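Glyco_hydro_cc domain-containing protein (Pseudomonas viridiflava, PDB 6UAV) probably hydrolyses internal beta-1,3-glucosidic bonds of beta-1,3-glucans, as a TIM-barrel endo-beta-1,3-glucanase of glycoside hydrolase family 128, subgroup II. Local coordinates at residues N86-D89 with Q90-T94; Q100-P103 with R104-I108; D131-A134 with W135-F139; M210-M213 with L214-S218. All blocks are in the same frame, centred on the assembly; numbering follows the deposited sequence.

Contact 1 of 4, residues N86-D89 with Q90-T94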
loop_
_atom_site.group_PDB
_atom_site.type_symbol
_atom_site.label_atom_id
_atom_site.label_comp_id
_atom_site.label_asym_id
_atom_site.label_seq_id
_atom_site.Cartn_x
_atom_site.Cartn_y
_atom_site.Cartn_z
ATOM N N ASN A 86 9.656 9.305 -4.906
ATOM C CA ASN A 86 9.682 10.490 -5.793
ATOM C C ASN A 86 8.825 11.620 -5.218
ATOM O O ASN A 86 8.551 12.534 -5.969
ATOM C CB ASN A 86 9.316 10.100 -7.211
ATOM C CG ASN A 86 7.932 9.505 -7.382
ATOM O OD1 ASN A 86 7.473 8.780 -6.490
ATOM N ND2 ASN A 86 7.338 9.760 -8.553
ATOM N N LEU A 87 8.355 11.528 -3.982
ATOM C CA LEU A 87 7.627 12.665 -3.370
ATOM C C LEU A 87 8.572 13.222 -2.298
ATOM O O LEU A 87 8.989 12.465 -1.395
ATOM C CB LEU A 87 6.315 12.206 -2.739
ATOM C CG LEU A 87 5.109 12.091 -3.686
ATOM C CD1 LEU A 87 4.686 13.460 -4.212
ATOM C CD2 LEU A 87 5.337 11.074 -4.793
ATOM N N VAL A 88 8.831 14.513 -2.348
ATOM C CA VAL A 88 9.789 15.113 -1.380
ATOM C C VAL A 88 9.217 15.074 0.039
ATOM O O VAL A 88 10.035 14.987 1.011
ATOM C CB VAL A 88 10.092 16.535 -1.821
ATOM C CG1 VAL A 88 10.948 17.195 -0.774
ATOM C CG2 VAL A 88 10.738 16.562 -3.206
ATOM N N ASP A 89 7.889 15.106 0.192
ATOM C CA ASP A 89 7.281 15.104 1.542
ATOM C C ASP A 89 7.095 13.672 2.043
ATOM O O ASP A 89 6.557 13.495 3.161
ATOM C CB ASP A 89 5.942 15.855 1.545
ATOM C CG ASP A 89 4.871 15.081 0.826
ATOM O OD1 ASP A 89 5.032 14.826 -0.383
ATOM O OD2 ASP A 89 3.927 14.672 1.500
ATOM N N GLN A 90 7.460 12.660 1.270
ATOM C CA GLN A 90 7.338 11.253 1.699
ATOM C C GLN A 90 8.765 10.660 1.800
ATOM O O GLN A 90 9.650 11.341 2.351
ATOM C CB GLN A 90 6.451 10.523 0.721
ATOM C CG GLN A 90 5.026 11.073 0.673
ATOM C CD GLN A 90 4.306 10.854 1.969
ATOM O OE1 GLN A 90 4.565 9.916 2.694
ATOM N NE2 GLN A 90 3.344 11.717 2.257
ATOM N N ALA A 91 9.019 9.452 1.299
ATOM C CA ALA A 91 10.325 8.804 1.453
ATOM C C ALA A 91 11.434 9.703 0.896
ATOM O O ALA A 91 12.574 9.672 1.463
ATOM C CB ALA A 91 10.308 7.416 0.853
ATOM N N ASN A 92 11.181 10.446 -0.198
ATOM C CA ASN A 92 12.142 11.446 -0.687
ATOM C C ASN A 92 13.487 10.754 -0.912
ATOM O O ASN A 92 14.520 11.211 -0.373
ATOM C CB ASN A 92 12.219 12.602 0.289
ATOM C CG ASN A 92 12.949 13.783 -0.284
ATOM O OD1 ASN A 92 13.063 13.918 -1.496
ATOM N ND2 ASN A 92 13.506 14.598 0.598
ATOM N N MET A 93 13.514 9.710 -1.738
ATOM C CA MET A 93 14.786 8.966 -2.010
ATOM C C MET A 93 15.085 9.108 -3.497
ATOM O O MET A 93 14.250 8.733 -4.330
ATOM C CB MET A 93 14.651 7.502 -1.614
ATOM C CG MET A 93 14.622 7.362 -0.078
ATOM S SD MET A 93 14.428 5.668 0.391
ATOM C CE MET A 93 16.086 5.048 0.102
ATOM N N THR A 94 16.265 9.575 -3.832
ATOM C CA THR A 94 16.696 9.566 -5.241
ATOM C C THR A 94 16.829 8.136 -5.726
ATOM O O THR A 94 16.913 7.183 -4.939
ATOM C CB THR A 94 18.021 10.298 -5.408
ATOM O OG1 THR A 94 18.989 9.538 -4.677
ATOM C CG2 THR A 94 17.968 11.741 -4.921
HETATM O O HOH W 1 9.524 13.334 3.962
#
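N92 lays its carboxamide alongside V88, the two side chains pointing the same way. The contact runs along the length of the amide: OD1 of N92 is 3.5 Å from V88 CA, while ND2 of N92 comes to 3.9 Å from V88 CG1. With CG anti to the backbone N (chi1 -168°), the N92 amide is directed back over the V88 backbone, and its CB lies 3.3 Å from V88 O. Across the ends of the turn, L87 CB packs on Q90 CG at 3.8 Å.

The backbone beneath is a type I beta turn from L87 to Q90. It is closed by Q90 N donating to L87 O at 3.1 Å, and the donor stands well above the carbonyl plane. A water links two carbonyls of the turn, donating to Q90 O at 2.6 Å and weakly to V88 O. D89 and Q90 lie side by side, and Q90 NE2 makes a weak bond to D89 OD2 at 3.1 Å. The Q90 chain bends at chi2 (-66°), which brings its amide beside the carboxylate with the two planes 87° apart. V88, D89 and N92 are exposed; Q90 is partly exposed and packs on W57 and E84.

The turn belongs to the loop that leaves barrel strand 78-81 and enters helix 95-112, where T94 is the N-cap and its OG1 accepts from A97 N. The loop after strand 115-121 accepts hydrogen bonds from N86 ND2 at N122 O and Y129 O.

Contact 2 of 4, residues Q100-P103 with R104-I108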
loop_
_atom_site.group_PDB
_atom_site.type_symbol
_atom_site.label_atom_id
_atom_site.label_comp_id
_atom_site.label_asym_id
_atom_site.label_seq_id
_atom_site.Cartn_x
_atom_site.Cartn_y
_atom_site.Cartn_z
ATOM N N GLN A 100 21.148 2.248 -3.257
ATOM C CA GLN A 100 22.087 2.028 -2.124
ATOM C C GLN A 100 21.403 1.207 -1.007
ATOM O O GLN A 100 22.058 0.311 -0.390
ATOM C CB GLN A 100 22.619 3.372 -1.603
ATOM C CG GLN A 100 23.602 3.276 -0.434
ATOM C CD GLN A 100 24.403 4.558 -0.284
ATOM O OE1 GLN A 100 24.111 5.582 -0.874
ATOM N NE2 GLN A 100 25.425 4.563 0.528
ATOM N N LEU A 101 20.151 1.480 -0.686
ATOM C CA LEU A 101 19.389 0.734 0.354
ATOM C C LEU A 101 19.147 -0.704 -0.102
ATOM O O LEU A 101 19.021 -1.591 0.730
ATOM C CB LEU A 101 18.081 1.472 0.655
ATOM C CG LEU A 101 17.149 0.814 1.669
ATOM C CD1 LEU A 101 17.808 0.716 3.025
ATOM C CD2 LEU A 101 15.835 1.549 1.770
ATOM N N TRP A 102 18.941 -0.912 -1.386
ATOM C CA TRP A 102 18.229 -2.128 -1.852
ATOM C C TRP A 102 18.891 -3.400 -1.371
ATOM O O TRP A 102 18.185 -4.345 -0.981
ATOM C CB TRP A 102 18.033 -2.098 -3.386
ATOM C CG TRP A 102 16.803 -2.855 -3.789
ATOM C CD1 TRP A 102 16.687 -4.121 -4.321
ATOM C CD2 TRP A 102 15.468 -2.398 -3.575
ATOM N NE1 TRP A 102 15.365 -4.429 -4.477
ATOM C CE2 TRP A 102 14.597 -3.418 -4.016
ATOM C CE3 TRP A 102 14.912 -1.234 -3.044
ATOM C CZ2 TRP A 102 13.206 -3.293 -3.981
ATOM C CZ3 TRP A 102 13.532 -1.099 -3.060
ATOM C CH2 TRP A 102 12.706 -2.109 -3.525
ATOM N N PRO A 103 20.238 -3.540 -1.411
ATOM C CA PRO A 103 20.872 -4.804 -0.977
ATOM C C PRO A 103 20.501 -5.182 0.473
ATOM O O PRO A 103 20.427 -6.381 0.777
ATOM C CB PRO A 103 22.376 -4.556 -1.169
ATOM C CG PRO A 103 22.410 -3.497 -2.318
ATOM C CD PRO A 103 21.239 -2.598 -1.965
ATOM N N ARG A 104 20.360 -4.203 1.352
ATOM C CA ARG A 104 19.869 -4.417 2.758
ATOM C C ARG A 104 18.475 -5.074 2.754
ATOM O O ARG A 104 18.235 -5.991 3.567
ATOM C CB ARG A 104 19.904 -3.086 3.520
ATOM C CG ARG A 104 21.322 -2.666 3.890
ATOM C CD ARG A 104 21.339 -1.248 4.424
ATOM N NE ARG A 104 20.578 -1.003 5.635
ATOM C CZ ARG A 104 20.338 0.216 6.097
ATOM N NH1 ARG A 104 20.885 1.242 5.451
ATOM N NH2 ARG A 104 19.653 0.407 7.222
ATOM N N LEU A 105 17.578 -4.637 1.865
ATOM C CA LEU A 105 16.227 -5.223 1.700
ATOM C C LEU A 105 16.344 -6.611 1.111
ATOM O O LEU A 105 15.613 -7.515 1.556
ATOM C CB LEU A 105 15.355 -4.291 0.859
ATOM C CG LEU A 105 15.290 -2.858 1.385
ATOM C CD1 LEU A 105 14.435 -2.070 0.472
ATOM C CD2 LEU A 105 14.743 -2.775 2.822
ATOM N N GLU A 106 17.189 -6.794 0.090
ATOM C CA GLU A 106 17.397 -8.132 -0.488
ATOM C C GLU A 106 17.936 -9.068 0.589
ATOM O O GLU A 106 17.636 -10.311 0.550
ATOM C CB GLU A 106 18.356 -8.007 -1.686
ATOM C CG GLU A 106 17.742 -7.290 -2.840
ATOM C CD GLU A 106 18.674 -7.012 -3.995
ATOM O OE1 GLU A 106 19.866 -6.853 -3.730
ATOM O OE2 GLU A 106 18.176 -6.934 -5.171
ATOM N N GLN A 107 18.842 -8.588 1.422
ATOM C CA GLN A 107 19.399 -9.413 2.505
ATOM C C GLN A 107 18.240 -9.815 3.438
ATOM O O GLN A 107 18.122 -11.008 3.838
ATOM C CB GLN A 107 20.507 -8.680 3.256
ATOM C CG GLN A 107 21.017 -9.572 4.391
ATOM C CD GLN A 107 22.188 -8.983 5.150
ATOM O OE1 GLN A 107 22.072 -7.926 5.792
ATOM N NE2 GLN A 107 23.299 -9.700 5.109
ATOM N N ILE A 108 17.391 -8.872 3.808
ATOM C CA ILE A 108 16.238 -9.165 4.728
ATOM C C ILE A 108 15.332 -10.206 4.041
ATOM O O ILE A 108 14.950 -11.193 4.680
ATOM C CB ILE A 108 15.497 -7.878 5.102
ATOM C CG1 ILE A 108 16.313 -7.012 6.052
ATOM C CG2 ILE A 108 14.091 -8.214 5.613
ATOM C CD1 ILE A 108 15.944 -5.527 6.006
#
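L105 CD1 sits over one face of the W102 indole, 4.0 Å from the centroid of the six-membered ring and 27° off its normal, a CH-pi contact displaced toward the rim. The nearest ring atom is W102 CE3, 3.6 Å from L105 CD1. At the edge of the same ring, in its plane, E106 OE2 lies 3.3 Å from W102 CD1; ring and carboxylate planes are 74° apart. E106 CG is anti to its carbonyl carbon (chi1 -69°) and the chain runs extended beyond it, carrying the carboxylate back to the indole. L101 extends the apolar patch, its CD2 lying 4.1 Å from L105 CD1, and its CD1 lies over one face of the R104 guanidinium.

The helix backbone sets this spacing. E106 N donates to W102 O at 2.9 Å, and Q107 N to P103 O at 2.8 Å. P103 has no N-H to give, which kinks the helix.

Further out, an edge-to-face contact with F139 and a hydrogen bond from NE1 to Q153 O hold the indole. E106 OE2 accepts from Q153 N while OE1 meets Y143 OH, so the backbone of Q153 grips ring and carboxylate together. R104 NH2 forms a salt bridge with D63.

The chemistry is therefore divided: W102 and L105 pack on strands 78-81 and 115-121, while the charged ends of R104 and E106 find polar partners outside the helix, consistent with an amphipathic barrel helix.

Contact 3 of 4, residues D131-A134 with W135-F139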
loop_
_atom_site.group_PDB
_atom_site.type_symbol
_atom_site.label_atom_id
_atom_site.label_comp_id
_atom_site.label_asym_id
_atom_site.label_seq_id
_atom_site.Cartn_x
_atom_site.Cartn_y
_atom_site.Cartn_z
ATOM N N ASP A 131 7.443 11.615 -12.939
ATOM C CA ASP A 131 6.932 10.436 -13.656
ATOM C C ASP A 131 7.518 9.219 -12.974
ATOM O O ASP A 131 8.752 9.076 -12.966
ATOM C CB ASP A 131 7.360 10.439 -15.117
ATOM C CG ASP A 131 6.831 9.274 -15.934
ATOM O OD1 ASP A 131 6.296 8.321 -15.385
ATOM O OD2 ASP A 131 6.926 9.398 -17.188
ATOM N N PRO A 132 6.705 8.311 -12.413
ATOM C CA PRO A 132 7.261 7.145 -11.726
ATOM C C PRO A 132 8.071 6.244 -12.650
ATOM O O PRO A 132 8.943 5.490 -12.172
ATOM C CB PRO A 132 6.034 6.410 -11.204
ATOM C CG PRO A 132 4.885 6.938 -12.021
ATOM C CD PRO A 132 5.233 8.381 -12.305
ATOM N N VAL A 133 7.821 6.336 -13.944
ATOM C CA VAL A 133 8.578 5.574 -14.957
ATOM C C VAL A 133 9.992 6.114 -14.987
ATOM O O VAL A 133 10.947 5.341 -15.086
ATOM C CB VAL A 133 7.894 5.562 -16.347
ATOM C CG1 VAL A 133 8.811 4.982 -17.413
ATOM C CG2 VAL A 133 6.643 4.720 -16.298
ATOM N N ALA A 134 10.157 7.426 -14.948
ATOM C CA ALA A 134 11.517 7.996 -14.974
ATOM C C ALA A 134 12.221 7.566 -13.698
ATOM O O ALA A 134 13.405 7.189 -13.766
ATOM C CB ALA A 134 11.476 9.498 -15.060
ATOM N N TRP A 135 11.558 7.629 -12.562
ATOM C CA TRP A 135 12.212 7.249 -11.284
ATOM C C TRP A 135 12.592 5.766 -11.334
ATOM O O TRP A 135 13.758 5.429 -11.020
ATOM C CB TRP A 135 11.343 7.688 -10.082
ATOM C CG TRP A 135 12.040 7.526 -8.755
ATOM C CD1 TRP A 135 12.677 8.501 -8.064
ATOM C CD2 TRP A 135 12.324 6.297 -8.087
ATOM N NE1 TRP A 135 13.270 7.972 -6.943
ATOM C CE2 TRP A 135 13.079 6.599 -6.933
ATOM C CE3 TRP A 135 11.960 4.952 -8.317
ATOM C CZ2 TRP A 135 13.553 5.631 -6.060
ATOM C CZ3 TRP A 135 12.387 3.987 -7.430
ATOM C CH2 TRP A 135 13.173 4.327 -6.318
ATOM N N LEU A 136 11.682 4.895 -11.712
ATOM C CA LEU A 136 11.962 3.445 -11.718
ATOM C C LEU A 136 13.022 3.096 -12.746
ATOM O O LEU A 136 13.870 2.248 -12.421
ATOM C CB LEU A 136 10.693 2.640 -11.972
ATOM C CG LEU A 136 9.685 2.531 -10.814
ATOM C CD1 LEU A 136 8.367 2.003 -11.338
ATOM C CD2 LEU A 136 10.224 1.659 -9.704
ATOM N N ASP A 137 13.012 3.685 -13.943
ATOM C CA ASP A 137 14.084 3.452 -14.928
ATOM C C ASP A 137 15.436 3.750 -14.279
ATOM O O ASP A 137 16.396 2.938 -14.430
ATOM C CB ASP A 137 13.885 4.265 -16.187
ATOM C CG ASP A 137 12.811 3.754 -17.124
ATOM O OD1 ASP A 137 12.278 2.604 -16.866
ATOM O OD2 ASP A 137 12.556 4.476 -18.117
ATOM N N ALA A 138 15.527 4.899 -13.629
ATOM C CA ALA A 138 16.798 5.355 -13.049
ATOM C C ALA A 138 17.219 4.425 -11.914
ATOM O O ALA A 138 18.432 4.140 -11.794
ATOM C CB ALA A 138 16.655 6.761 -12.578
ATOM N N PHE A 139 16.259 3.998 -11.080
ATOM C CA PHE A 139 16.547 3.079 -9.950
ATOM C C PHE A 139 17.052 1.752 -10.499
ATOM O O PHE A 139 18.109 1.258 -10.019
ATOM C CB PHE A 139 15.247 2.899 -9.144
ATOM C CG PHE A 139 15.237 1.731 -8.215
ATOM C CD1 PHE A 139 16.117 1.658 -7.149
ATOM C CD2 PHE A 139 14.389 0.670 -8.461
ATOM C CE1 PHE A 139 16.118 0.548 -6.328
ATOM C CE2 PHE A 139 14.382 -0.444 -7.635
ATOM C CZ PHE A 139 15.242 -0.489 -6.553
#
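L136 folds its branch over the carbonyl of P132, with L136 CG 3.3 Å and CD1 3.6 Å from P132 O; this is the tight, inward part of the first turn. L136 N donates to the same oxygen at 2.8 Å, so that carbonyl is met by an amide and by an aliphatic branch together. L136 CG is anti to its own carbonyl carbon (chi1 -74°), a rotation that brings the branch back along the helix. W135 lies on this buried side too, its ring edge-to-face with Y129 and packed on P119 and M121, and its NE1 donates to M93 O.

The turn starts helix 132-146, which links strands 115-121 and 156-161 of the TIM barrel in a beta-alpha-beta crossover. D131 is its N-cap: OD1 accepts from V133 N at 2.9 Å, approached from above the carboxylate plane, 53° out of it. The main-chain oxygen of D131 takes W135 N at 3.2 Å.

Between side chains the outer face is looser, though D137 N still donates to V133 O. V133 and D137 lie side by side, pointing the same way, with CG1 of V133 3.8 Å from OD2 of D137, and no bond links the two side chains. The other oxygen, D137 OD1, is hydrogen-bonded to Y176 OH, and V133 also packs on Y176. A134 and A138, both partly exposed, offer only methyl groups; A138 CB approaches A134 O at 3.5 Å.

Contact 4 of 4, residues M210-M213 with L214-S218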
loop_
_atom_site.group_PDB
_atom_site.type_symbol
_atom_site.label_atom_id
_atom_site.label_comp_id
_atom_site.label_asym_id
_atom_site.label_seq_id
_atom_site.Cartn_x
_atom_site.Cartn_y
_atom_site.Cartn_z
ATOM N N MET A 210 -13.296 1.284 -8.923
ATOM C CA MET A 210 -11.866 0.978 -8.686
ATOM C C MET A 210 -11.748 -0.417 -8.079
ATOM O O MET A 210 -10.876 -1.151 -8.526
ATOM C CB MET A 210 -11.238 2.025 -7.789
ATOM C CG MET A 210 -11.326 3.382 -8.394
ATOM S SD MET A 210 -10.701 4.770 -7.297
ATOM C CE MET A 210 -9.043 4.585 -7.875
ATOM N N VAL A 211 -12.567 -0.755 -7.097
ATOM C CA VAL A 211 -12.457 -2.090 -6.447
ATOM C C VAL A 211 -12.767 -3.166 -7.484
ATOM O O VAL A 211 -12.036 -4.225 -7.533
ATOM C CB VAL A 211 -13.379 -2.200 -5.201
ATOM C CG1 VAL A 211 -13.534 -3.660 -4.741
ATOM C CG2 VAL A 211 -12.825 -1.354 -4.097
ATOM N N THR A 212 -13.797 -2.973 -8.306
ATOM C CA THR A 212 -14.154 -4.008 -9.315
ATOM C C THR A 212 -12.961 -4.202 -10.242
ATOM O O THR A 212 -12.666 -5.358 -10.634
ATOM C CB THR A 212 -15.399 -3.643 -10.111
ATOM O OG1 THR A 212 -16.467 -3.559 -9.171
ATOM C CG2 THR A 212 -15.729 -4.654 -11.183
ATOM N N MET A 213 -12.379 -3.099 -10.673
ATOM C CA MET A 213 -11.257 -3.158 -11.627
ATOM C C MET A 213 -10.076 -3.888 -10.955
ATOM O O MET A 213 -9.504 -4.806 -11.609
ATOM C CB MET A 213 -10.911 -1.736 -12.064
ATOM C CG MET A 213 -9.753 -1.644 -13.030
ATOM S SD MET A 213 -8.168 -1.551 -12.188
ATOM C CE MET A 213 -8.307 0.036 -11.380
ATOM N N LEU A 214 -9.776 -3.595 -9.687
ATOM C CA LEU A 214 -8.595 -4.167 -8.998
ATOM C C LEU A 214 -8.836 -5.652 -8.712
ATOM O O LEU A 214 -7.888 -6.404 -8.839
ATOM C CB LEU A 214 -8.279 -3.392 -7.737
ATOM C CG LEU A 214 -7.819 -1.956 -7.956
ATOM C CD1 LEU A 214 -7.758 -1.230 -6.610
ATOM C CD2 LEU A 214 -6.450 -1.849 -8.676
ATOM N N GLU A 215 -10.062 -6.027 -8.361
ATOM C CA GLU A 215 -10.444 -7.430 -8.142
ATOM C C GLU A 215 -10.251 -8.204 -9.456
ATOM O O GLU A 215 -9.841 -9.366 -9.390
ATOM C CB GLU A 215 -11.871 -7.510 -7.615
ATOM C CG GLU A 215 -11.986 -7.156 -6.126
ATOM C CD GLU A 215 -11.407 -8.169 -5.157
ATOM O OE1 GLU A 215 -11.178 -9.355 -5.595
ATOM O OE2 GLU A 215 -11.257 -7.801 -3.966
ATOM N N ARG A 216 -10.616 -7.601 -10.595
ATOM C CA ARG A 216 -10.619 -8.306 -11.899
ATOM C C ARG A 216 -9.218 -8.350 -12.493
ATOM O O ARG A 216 -9.023 -9.215 -13.294
ATOM C CB ARG A 216 -11.675 -7.748 -12.865
ATOM C CG ARG A 216 -13.071 -7.990 -12.300
ATOM C CD ARG A 216 -14.205 -7.580 -13.217
ATOM N NE ARG A 216 -15.489 -7.959 -12.608
ATOM C CZ ARG A 216 -16.647 -7.526 -13.082
ATOM N NH1 ARG A 216 -16.640 -6.739 -14.148
ATOM N NH2 ARG A 216 -17.777 -7.868 -12.494
ATOM N N ARG A 217 -8.270 -7.510 -12.084
ATOM C CA ARG A 217 -6.895 -7.578 -12.638
ATOM C C ARG A 217 -6.108 -8.720 -11.993
ATOM O O ARG A 217 -5.863 -8.674 -10.751
ATOM C CB ARG A 217 -6.154 -6.275 -12.390
ATOM C CG ARG A 217 -6.539 -5.159 -13.317
ATOM C CD ARG A 217 -5.629 -3.968 -13.093
ATOM N NE ARG A 217 -4.369 -4.074 -13.785
ATOM C CZ ARG A 217 -4.035 -3.464 -14.924
ATOM N NH1 ARG A 217 -4.865 -2.600 -15.517
ATOM N NH2 ARG A 217 -2.799 -3.599 -15.344
ATOM N N SER A 218 -5.647 -9.663 -12.828
ATOM C CA SER A 218 -4.818 -10.813 -12.386
ATOM C C SER A 218 -3.465 -10.297 -11.937
ATOM O O SER A 218 -2.887 -11.020 -11.089
ATOM C CB SER A 218 -4.652 -11.872 -13.439
ATOM O OG SER A 218 -4.142 -11.304 -14.629
#
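T212 CG2 rests over the centre of the R216 guanidinium, 3.6 Å from R216 CZ. The methyl group occupies the branch anti to the backbone N, while OG1 (chi1 -62°) is beside that nitrogen and bonds to A208 O. Because R216 is extended from CG to NE, its guanidinium turns a face to the T212 methyl, and the two side chains point the same way.

M213 takes a different course. Its chain bends at chi2 (-87°) and again at chi3, curling the thioether between two neighbours. SD comes within 3.6 Å of R217 CD, whereas CE lies 3.8 Å from L214 CD2. R217 in turn bends at chi3, and its guanidinium is paired outside the contact with D219 and D171. L214 crosses M213, with its own CG 3.2 Å from M210 O, close over the carbonyl that receives L214 N.

V211 and E215 lie side by side, pointing the same way, CG1 of V211 lying 4.1 Å from E215 CG. E215 OE2 accepts hydrogen bonds from Y223 OH and S3 OG. The last turn loosens: R216 N bonds to T212 O at 3.0 Å and only weakly to M213 O, which also takes a weak bond from R217 N as the helix ends.

In the barrel, this C-terminal part of helix 200-216 packs M210, V211 and L214 on F185 of strand 180-185, and V211 and L214 also on Y223 of strand 220-225, while M213 and R217 lean on helix 166-173.

Contact 1 lies at the surface, whereas contacts 2, 3 and 4 are partly buried on helices, each facing barrel strands on one side. Contacts 1, 2 and 3 form one cluster: contact 1 leads into the helix of contact 2 and touches contacts 2 and 3 through M93, while contacts 2 and 3, on successive barrel helices, touch through their aromatic rings. Contact 4 stands apart, its centre about 25 Å from that of contact 3 and about 31 Å from that of contact 2. Chemistry follows place: a turn, a water and amides in contact 1; an indole flanked by leucine and glutamate in contact 2; a capped helix start in contact 3; and methionine, leucine and arginines at a helix end in contact 4.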